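Local coordinates for protein AlbC (PDB 3OQV) that joins the phenylalanyl and leucyl groups of two aminoacyl-tRNAs into a cyclodipeptide without ATP, a step in albonoursin biosynthesis, at residues I71-I76 and G175-L180; R132-R137 and F186-G191; A210-R215 and Q225-V230. All blocks are in the same frame, centred on the assembly; numbering follows the deposited sequence.

In the fold
Interactions 1 and 2 both lean on the long helix 169-193: interaction 1 sets its middle against helix 71-78, and interaction 2 sets its C-terminal part against helix 126-141. Interaction 3 lies beyond them, where helix 207-212 meets strand 225-229, an outermost strand of the parallel Rossmann-type sheet. None is a true core contact. Interactions 1 and 3 are surface contacts, while interaction 2 is partly buried. Interaction 1 mixes one charged hydrogen bond with apolar packing, interaction 2 adds a salt bridge to a small methyl contact, and interaction 3 is essentially apolar. Interactions 2 and 3 touch through a probable hydrogen bond between F186 O and Y227 OH.

Interaction 1. Residues I71-I76 and G175-L180; sequences IDEMLI and GLNYVL. With PO4 (phosphate ion), chain C.
E73 reaches across to N177 with its chain extended beyond CG. Its CB points toward helix 169-193, and CG lies anti to the carbonyl carbon (chi1 -66°). From there CD comes within 3.7 Å of N177 ND2, and OE1 takes the amide hydrogen at 2.6 Å from that same ND2. The bond is nearly straight, 173° at the hydrogen, and OE1 receives it on its syn side, somewhat out of the carboxylate plane; the carboxylate and amide planes stand steeply to each other. OE2, the other oxygen, is held by H70 ND1, so the carboxylate is gripped at both ends. The two segments form an antiparallel helix pair, their axes 9.2 Å apart at closest approach, within the Rossmann-like fold that cyclodipeptide synthases share with class I aminoacyl-tRNA synthetases. M74, the next residue on helix 71-78, is bent at chi2 and chi3 and lays its CE 3.7 Å from G175 N. Beyond it I71 CG1 meets the edge of the Y178 ring, 4.3 Å from CE1. Y178 may take part in binding aminoacyl-tRNA, as inferred from related enzymes, and its side chain lies close to S37, the inferred nucleophile; its OH is 2.9 Å from O2 of a phosphate ion.

Interaction 2. Residues R132-R137 and F186-G191; sequences RERTDR and FADSPG. With PO4 (phosphate ion), chain D.
R134 and D188 carry the charged part of this contact: R134 NH1 forms a salt bridge to D188 OD2 at 3.0 Å, the oxygen lying at the edge of the guanidinium while the two planes are turned 49° apart. The carboxylate has a second task within its own helix, since OD1 accepts from G191 N at 3.0 Å, met from above the carboxylate plane. This Asx motif helps to fix the carboxylate where the helix is kinked. The apolar part is small: T135 CG2 touches A187 CB at 3.8 Å, methyl against methyl. On helix 126-141 itself, R132 NE donates to D136 OD1 at 3.0 Å as part of a salt bridge, nearly in the guanidinium plane. The bend at chi2 (80°) turns the R132 guanidinium toward a phosphate ion, to which NH1 and NH2 make weak hydrogen bonds; H70 and Q123 also bind this ion. With an alanine in place of this arginine, the D136 carboxylate would probably lose its charged mate and the phosphate two weak donors. The side chain of T135 lies about 6 Å from that of L180, a probable substrate-binding residue. Within the Rossmann-like cyclodipeptide synthase fold, the contact sets helix 126-141 against the kinked C-terminal part of helix 169-193, with the Asx motif at D188.

Interaction 3. Residues A210-R215 and Q225-V230; sequences AFLSRR and QAYVVV
L212 sets its CD2 methyl squarely over the ring of Y227, 3.6 Å from the ring centroid and only 4° off the normal, a CH-pi contact centred on the face. Both side chains carry CG anti to the carbonyl carbon. In L212 (chi1 -71°) this swings the isobutyl group out from the last turn of helix 207-212. Its second torsion then divides the two methyls: CD2 sits above the middle of the ring, while CD1 lies nearer the root of the tyrosine, 3.9 Å from Y227 CB. The Y227 ring (chi1 -51°) lies back along its own strand toward Q225 and turns a face to the leucine. F211 takes a different rotamer, with CG anti to the backbone N; Y227 OH lies near the plane of its ring, at the edge, 4.4 Å from F211 CE2. The hydroxyl of Y227 is probably hydrogen-bonded to F186 O, which would hold the ring's far end to helix 169-193. The side chain of L200, essential for the synthase's specificity, lies about 4 Å from that of Y227. The contact is thus apolar, chiefly CH-pi and van der Waals, with no hydrogen bond across it; the hydroxyl's partner lies outside the two segments.

Interaction 1. Residues I71-I76 and G175-L180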
loop_
_atom_site.group_PDB
_atom_site.type_symbol
_atom_site.label_atom_id
_atom_site.label_comp_id
_atom_site.label_asym_id
_atom_site.label_seq_id
_atom_site.Cartn_x
_atom_site.Cartn_y
_atom_site.Cartn_z
ATOM N N ILE A 71 2.121 11.835 -2.509
ATOM C CA ILE A 71 3.313 12.010 -1.682
ATOM C C ILE A 71 3.722 13.471 -1.624
ATOM O O ILE A 71 4.141 13.965 -0.579
ATOM C CB ILE A 71 4.507 11.177 -2.192
ATOM C CG1 ILE A 71 4.156 9.683 -2.227
ATOM C CG2 ILE A 71 5.733 11.411 -1.310
ATOM C CD1 ILE A 71 5.085 8.863 -3.130
ATOM N N ASP A 72 3.588 14.168 -2.750
ATOM C CA ASP A 72 4.031 15.558 -2.835
ATOM C C ASP A 72 3.289 16.463 -1.850
ATOM O O ASP A 72 3.889 17.351 -1.240
ATOM C CB ASP A 72 3.925 16.085 -4.275
ATOM C CG ASP A 72 2.513 15.997 -4.840
ATOM O OD1 ASP A 72 1.742 15.085 -4.454
ATOM O OD2 ASP A 72 2.175 16.851 -5.685
ATOM N N GLU A 73 2.005 16.187 -1.638
ATOM C CA GLU A 73 1.196 16.958 -0.694
ATOM C C GLU A 73 1.746 16.904 0.726
ATOM O O GLU A 73 1.594 17.850 1.496
ATOM C CB GLU A 73 -0.251 16.463 -0.694
ATOM C CG GLU A 73 -0.974 16.706 -1.993
ATOM C CD GLU A 73 -2.180 15.800 -2.157
ATOM O OE1 GLU A 73 -2.960 15.659 -1.187
ATOM O OE2 GLU A 73 -2.334 15.213 -3.250
ATOM N N MET A 74 2.372 15.787 1.078
ATOM C CA MET A 74 2.911 15.617 2.416
ATOM C C MET A 74 4.194 16.421 2.554
ATOM O O MET A 74 4.449 17.028 3.592
ATOM C CB MET A 74 3.186 14.140 2.704
ATOM C CG MET A 74 3.502 13.828 4.170
ATOM S SD MET A 74 2.169 14.274 5.316
ATOM C CE MET A 74 1.012 12.920 5.033
ATOM N N LEU A 75 4.997 16.428 1.496
ATOM C CA LEU A 75 6.222 17.217 1.482
ATOM C C LEU A 75 5.906 18.708 1.544
ATOM O O LEU A 75 6.612 19.479 2.192
ATOM C CB LEU A 75 7.041 16.902 0.236
ATOM C CG LEU A 75 7.612 15.485 0.187
ATOM C CD1 LEU A 75 8.140 15.189 -1.211
ATOM C CD2 LEU A 75 8.708 15.315 1.235
ATOM N N ILE A 76 4.827 19.103 0.881
ATOM C CA ILE A 76 4.361 20.474 0.941
ATOM C C ILE A 76 3.876 20.870 2.337
ATOM O O ILE A 76 4.294 21.902 2.869
ATOM C CB ILE A 76 3.299 20.744 -0.121
ATOM C CG1 ILE A 76 3.950 20.686 -1.504
ATOM C CG2 ILE A 76 2.633 22.084 0.121
ATOM C CD1 ILE A 76 2.979 20.530 -2.653
ATOM N N GLY A 175 -2.593 13.306 4.307
ATOM C CA GLY A 175 -2.627 11.904 4.706
ATOM C C GLY A 175 -3.944 11.251 4.329
ATOM O O GLY A 175 -3.989 10.087 3.920
ATOM N N LEU A 176 -5.024 12.007 4.468
ATOM C CA LEU A 176 -6.336 11.510 4.119
ATOM C C LEU A 176 -6.437 11.193 2.628
ATOM O O LEU A 176 -6.895 10.112 2.246
ATOM C CB LEU A 176 -7.413 12.518 4.529
ATOM C CG LEU A 176 -8.859 12.065 4.317
ATOM C CD1 LEU A 176 -9.130 10.720 4.982
ATOM C CD2 LEU A 176 -9.826 13.135 4.848
ATOM N N ASN A 177 -6.004 12.129 1.788
ATOM C CA ASN A 177 -5.958 11.907 0.346
ATOM C C ASN A 177 -5.194 10.630 0.019
ATOM O O ASN A 177 -5.596 9.846 -0.844
ATOM C CB ASN A 177 -5.280 13.088 -0.350
ATOM C CG ASN A 177 -6.134 14.333 -0.344
ATOM O OD1 ASN A 177 -7.337 14.263 -0.133
ATOM N ND2 ASN A 177 -5.527 15.469 -0.640
ATOM N N TYR A 178 -4.047 10.481 0.673
ATOM C CA TYR A 178 -3.156 9.346 0.488
ATOM C C TYR A 178 -3.866 8.045 0.879
ATOM O O TYR A 178 -3.820 7.051 0.154
ATOM C CB TYR A 178 -1.909 9.562 1.360
ATOM C CG TYR A 178 -0.835 8.514 1.207
ATOM C CD1 TYR A 178 0.167 8.648 0.246
ATOM C CD2 TYR A 178 -0.788 7.420 2.053
ATOM C CE1 TYR A 178 1.147 7.679 0.098
ATOM C CE2 TYR A 178 0.192 6.447 1.913
ATOM C CZ TYR A 178 1.154 6.583 0.936
ATOM O OH TYR A 178 2.137 5.621 0.810
ATOM N N VAL A 179 -4.530 8.061 2.025
ATOM C CA VAL A 179 -5.103 6.839 2.575
ATOM C C VAL A 179 -6.369 6.443 1.805
ATOM O O VAL A 179 -6.559 5.268 1.492
ATOM C CB VAL A 179 -5.420 6.990 4.071
ATOM C CG1 VAL A 179 -6.470 5.946 4.518
ATOM C CG2 VAL A 179 -4.130 6.863 4.908
ATOM N N LEU A 180 -7.200 7.424 1.455
ATOM C CA LEU A 180 -8.383 7.156 0.636
ATOM C C LEU A 180 -8.064 6.597 -0.752
ATOM O O LEU A 180 -8.873 5.865 -1.307
ATOM C CB LEU A 180 -9.280 8.398 0.509
ATOM C CG LEU A 180 -9.917 8.848 1.824
ATOM C CD1 LEU A 180 -10.874 10.011 1.602
ATOM C CD2 LEU A 180 -10.620 7.687 2.528
HETATM P P PO4 C . 1.262 3.159 3.532
HETATM O O1 PO4 C . 2.172 4.260 4.026
HETATM O O2 PO4 C . 1.260 3.177 2.017
HETATM O O3 PO4 C . 1.733 1.829 4.052
HETATM O O4 PO4 C . -0.139 3.432 4.042
#

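Interaction 2. Residues R132-R137 and F186-G191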
loop_
_atom_site.group_PDB
_atom_site.type_symbol
_atom_site.label_atom_id
_atom_site.label_comp_id
_atom_site.label_asym_id
_atom_site.label_seq_id
_atom_site.Cartn_x
_atom_site.Cartn_y
_atom_site.Cartn_z
ATOM N N ARG A 132 -13.641 2.406 -5.530
ATOM C CA ARG A 132 -13.379 3.698 -4.919
ATOM C C ARG A 132 -14.659 4.495 -4.657
ATOM O O ARG A 132 -14.788 5.139 -3.624
ATOM C CB ARG A 132 -12.415 4.500 -5.802
ATOM C CG ARG A 132 -12.193 5.938 -5.377
ATOM C CD ARG A 132 -11.205 6.043 -4.247
ATOM N NE ARG A 132 -11.036 7.428 -3.807
ATOM C CZ ARG A 132 -9.990 8.195 -4.101
ATOM N NH1 ARG A 132 -8.996 7.726 -4.845
ATOM N NH2 ARG A 132 -9.926 9.429 -3.622
ATOM N N GLU A 133 -15.599 4.445 -5.590
ATOM C CA GLU A 133 -16.953 4.919 -5.335
ATOM C C GLU A 133 -17.450 4.421 -3.969
ATOM O O GLU A 133 -17.988 5.192 -3.167
ATOM C CB GLU A 133 -17.879 4.448 -6.461
ATOM C CG GLU A 133 -19.210 5.187 -6.555
ATOM C CD GLU A 133 -20.209 4.490 -7.477
ATOM O OE1 GLU A 133 -19.797 3.989 -8.547
ATOM O OE2 GLU A 133 -21.408 4.440 -7.126
ATOM N N ARG A 134 -17.222 3.139 -3.695
ATOM C CA ARG A 134 -17.781 2.495 -2.511
ATOM C C ARG A 134 -17.035 2.897 -1.245
ATOM O O ARG A 134 -17.658 3.174 -0.223
ATOM C CB ARG A 134 -17.754 0.972 -2.655
ATOM C CG ARG A 134 -18.967 0.396 -3.347
ATOM C CD ARG A 134 -18.792 -1.096 -3.558
ATOM N NE ARG A 134 -18.899 -1.438 -4.972
ATOM C CZ ARG A 134 -18.080 -2.260 -5.616
ATOM N NH1 ARG A 134 -17.079 -2.861 -4.978
ATOM N NH2 ARG A 134 -18.285 -2.500 -6.903
ATOM N N THR A 135 -15.702 2.914 -1.306
ATOM C CA THR A 135 -14.897 3.317 -0.152
ATOM C C THR A 135 -15.057 4.804 0.208
ATOM O O THR A 135 -15.136 5.147 1.385
ATOM C CB THR A 135 -13.387 2.967 -0.311
ATOM O OG1 THR A 135 -12.861 3.571 -1.506
ATOM C CG2 THR A 135 -13.179 1.461 -0.352
ATOM N N ASP A 136 -15.095 5.675 -0.799
ATOM C CA ASP A 136 -15.405 7.089 -0.579
ATOM C C ASP A 136 -16.724 7.269 0.165
ATOM O O ASP A 136 -16.760 7.885 1.223
ATOM C CB ASP A 136 -15.448 7.851 -1.905
ATOM C CG ASP A 136 -14.059 8.195 -2.434
ATOM O OD1 ASP A 136 -13.067 8.078 -1.678
ATOM O OD2 ASP A 136 -13.959 8.566 -3.622
ATOM N N ARG A 137 -17.789 6.671 -0.364
ATOM C CA ARG A 137 -19.092 6.669 0.291
ATOM C C ARG A 137 -19.050 6.116 1.715
ATOM O O ARG A 137 -19.571 6.746 2.642
ATOM C CB ARG A 137 -20.125 5.915 -0.557
ATOM C CG ARG A 137 -21.285 5.329 0.243
ATOM C CD ARG A 137 -22.557 5.234 -0.586
ATOM N NE ARG A 137 -22.272 5.059 -2.009
ATOM C CZ ARG A 137 -22.032 3.884 -2.588
ATOM N NH1 ARG A 137 -21.757 3.827 -3.887
ATOM N NH2 ARG A 137 -22.056 2.766 -1.869
ATOM N N PHE A 186 -7.196 -1.965 0.344
ATOM C CA PHE A 186 -7.314 -2.596 1.650
ATOM C C PHE A 186 -8.733 -2.998 2.066
ATOM O O PHE A 186 -8.903 -3.873 2.908
ATOM C CB PHE A 186 -6.496 -1.883 2.758
ATOM C CG PHE A 186 -6.949 -0.476 3.086
ATOM C CD1 PHE A 186 -8.070 -0.261 3.870
ATOM C CD2 PHE A 186 -6.118 0.607 2.810
ATOM C CE1 PHE A 186 -8.443 1.022 4.246
ATOM C CE2 PHE A 186 -6.471 1.901 3.208
ATOM C CZ PHE A 186 -7.613 2.101 3.955
ATOM N N ALA A 187 -9.736 -2.483 1.358
ATOM C CA ALA A 187 -11.118 -2.842 1.637
ATOM C C ALA A 187 -11.641 -3.914 0.691
ATOM O O ALA A 187 -12.510 -4.708 1.060
ATOM C CB ALA A 187 -12.012 -1.604 1.600
ATOM N N ASP A 188 -11.149 -3.925 -0.545
ATOM C CA ASP A 188 -11.824 -4.695 -1.581
ATOM C C ASP A 188 -10.879 -5.058 -2.717
ATOM O O ASP A 188 -11.198 -4.838 -3.875
ATOM C CB ASP A 188 -13.047 -3.933 -2.118
ATOM C CG ASP A 188 -14.039 -4.848 -2.856
ATOM O OD1 ASP A 188 -13.728 -6.042 -3.070
ATOM O OD2 ASP A 188 -15.102 -4.359 -3.273
ATOM N N SER A 189 -9.765 -5.707 -2.386
ATOM C CA SER A 189 -8.885 -6.286 -3.404
ATOM C C SER A 189 -9.556 -7.294 -4.341
ATOM O O SER A 189 -9.216 -7.351 -5.526
ATOM C CB SER A 189 -7.643 -6.913 -2.761
ATOM O OG SER A 189 -6.611 -5.939 -2.623
ATOM N N PRO A 190 -10.513 -8.094 -3.823
ATOM C CA PRO A 190 -11.194 -8.967 -4.772
ATOM C C PRO A 190 -11.788 -8.181 -5.928
ATOM O O PRO A 190 -11.638 -8.583 -7.083
ATOM C CB PRO A 190 -12.302 -9.630 -3.936
ATOM C CG PRO A 190 -11.762 -9.617 -2.528
ATOM C CD PRO A 190 -10.917 -8.350 -2.429
ATOM N N GLY A 191 -12.433 -7.057 -5.626
ATOM C CA GLY A 191 -13.071 -6.258 -6.664
ATOM C C GLY A 191 -12.082 -5.460 -7.498
ATOM O O GLY A 191 -12.265 -5.291 -8.702
HETATM P P PO4 D . -7.186 10.776 -6.379
HETATM O O1 PO4 D . -6.338 9.781 -5.610
HETATM O O2 PO4 D . -8.029 11.542 -5.384
HETATM O O3 PO4 D . -6.306 11.721 -7.163
HETATM O O4 PO4 D . -8.074 10.038 -7.351
#

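Interaction 3. Residues A210-R215 and Q225-V230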
loop_
_atom_site.group_PDB
_atom_site.type_symbol
_atom_site.label_atom_id
_atom_site.label_comp_id
_atom_site.label_asym_id
_atom_site.label_seq_id
_atom_site.Cartn_x
_atom_site.Cartn_y
_atom_site.Cartn_z
ATOM N N ALA A 210 -2.776 0.050 11.826
ATOM C CA ALA A 210 -3.636 0.973 12.566
ATOM C C ALA A 210 -5.094 0.880 12.120
ATOM O O ALA A 210 -6.002 0.869 12.949
ATOM C CB ALA A 210 -3.117 2.414 12.452
ATOM N N PHE A 211 -5.317 0.740 10.814
ATOM C CA PHE A 211 -6.650 0.445 10.292
ATOM C C PHE A 211 -7.182 -0.877 10.849
ATOM O O PHE A 211 -8.339 -0.972 11.266
ATOM C CB PHE A 211 -6.634 0.417 8.755
ATOM C CG PHE A 211 -7.948 0.033 8.138
ATOM C CD1 PHE A 211 -8.969 0.965 8.006
ATOM C CD2 PHE A 211 -8.181 -1.273 7.736
ATOM C CE1 PHE A 211 -10.200 0.591 7.492
ATOM C CE2 PHE A 211 -9.408 -1.648 7.218
ATOM C CZ PHE A 211 -10.413 -0.713 7.090
ATOM N N LEU A 212 -6.346 -1.906 10.830
ATOM C CA LEU A 212 -6.793 -3.260 11.171
ATOM C C LEU A 212 -7.135 -3.391 12.656
ATOM O O LEU A 212 -7.917 -4.252 13.055
ATOM C CB LEU A 212 -5.725 -4.290 10.774
ATOM C CG LEU A 212 -5.617 -4.455 9.254
ATOM C CD1 LEU A 212 -4.494 -5.395 8.864
ATOM C CD2 LEU A 212 -6.959 -4.917 8.668
ATOM N N SER A 213 -6.582 -2.517 13.483
ATOM C CA SER A 213 -6.799 -2.652 14.923
ATOM C C SER A 213 -8.004 -1.854 15.449
ATOM O O SER A 213 -8.358 -1.950 16.628
ATOM C CB SER A 213 -5.525 -2.298 15.691
ATOM O OG SER A 213 -5.233 -0.933 15.535
ATOM N N ARG A 214 -8.653 -1.090 14.576
ATOM C CA ARG A 214 -9.679 -0.156 15.032
ATOM C C ARG A 214 -10.965 -0.854 15.465
ATOM O O ARG A 214 -11.304 -1.923 14.964
ATOM C CB ARG A 214 -9.980 0.903 13.974
ATOM N N ARG A 215 -11.687 -0.212 16.379
ATOM C CA ARG A 215 -12.687 -0.887 17.205
ATOM C C ARG A 215 -13.698 -1.642 16.343
ATOM O O ARG A 215 -14.024 -1.211 15.236
ATOM C CB ARG A 215 -13.405 0.125 18.102
ATOM N N GLN A 225 -11.540 -10.882 1.221
ATOM C CA GLN A 225 -10.406 -10.029 1.594
ATOM C C GLN A 225 -9.731 -10.603 2.831
ATOM O O GLN A 225 -10.388 -10.827 3.831
ATOM C CB GLN A 225 -10.857 -8.593 1.869
ATOM C CG GLN A 225 -9.699 -7.655 2.254
ATOM C CD GLN A 225 -8.755 -7.388 1.094
ATOM O OE1 GLN A 225 -9.145 -6.786 0.093
ATOM N NE2 GLN A 225 -7.517 -7.857 1.209
ATOM N N ALA A 226 -8.417 -10.821 2.771
ATOM C CA ALA A 226 -7.667 -11.258 3.955
ATOM C C ALA A 226 -6.391 -10.431 4.126
ATOM O O ALA A 226 -5.975 -9.716 3.211
ATOM C CB ALA A 226 -7.327 -12.718 3.843
ATOM N N TYR A 227 -5.806 -10.499 5.319
ATOM C CA TYR A 227 -4.644 -9.681 5.666
ATOM C C TYR A 227 -3.644 -10.572 6.394
ATOM O O TYR A 227 -3.907 -11.011 7.518
ATOM C CB TYR A 227 -5.055 -8.546 6.605
ATOM C CG TYR A 227 -6.224 -7.718 6.139
ATOM C CD1 TYR A 227 -6.034 -6.648 5.266
ATOM C CD2 TYR A 227 -7.516 -8.003 6.564
ATOM C CE1 TYR A 227 -7.099 -5.872 4.853
ATOM C CE2 TYR A 227 -8.594 -7.230 6.154
ATOM C CZ TYR A 227 -8.375 -6.169 5.294
ATOM O OH TYR A 227 -9.428 -5.391 4.882
ATOM N N VAL A 228 -2.511 -10.853 5.756
ATOM C CA VAL A 228 -1.578 -11.848 6.269
ATOM C C VAL A 228 -0.275 -11.163 6.641
ATOM O O VAL A 228 0.319 -10.459 5.811
ATOM C CB VAL A 228 -1.329 -12.965 5.248
ATOM C CG1 VAL A 228 -0.169 -13.845 5.667
ATOM C CG2 VAL A 228 -2.602 -13.831 5.108
ATOM N N VAL A 229 0.080 -11.229 7.923
ATOM C CA VAL A 229 1.303 -10.573 8.391
ATOM C C VAL A 229 2.528 -11.338 7.905
ATOM O O VAL A 229 2.551 -12.563 7.925
ATOM C CB VAL A 229 1.341 -10.395 9.931
ATOM C CG1 VAL A 229 1.326 -11.753 10.653
ATOM C CG2 VAL A 229 2.568 -9.569 10.335
ATOM N N VAL A 230 3.496 -10.619 7.357
ATOM C CA VAL A 230 4.695 -11.276 6.867
ATOM C C VAL A 230 5.875 -10.847 7.734
ATOM O O VAL A 230 6.143 -9.658 7.870
ATOM C CB VAL A 230 4.937 -10.930 5.381
ATOM C CG1 VAL A 230 6.326 -11.338 4.969
ATOM C CG2 VAL A 230 3.887 -11.625 4.505
#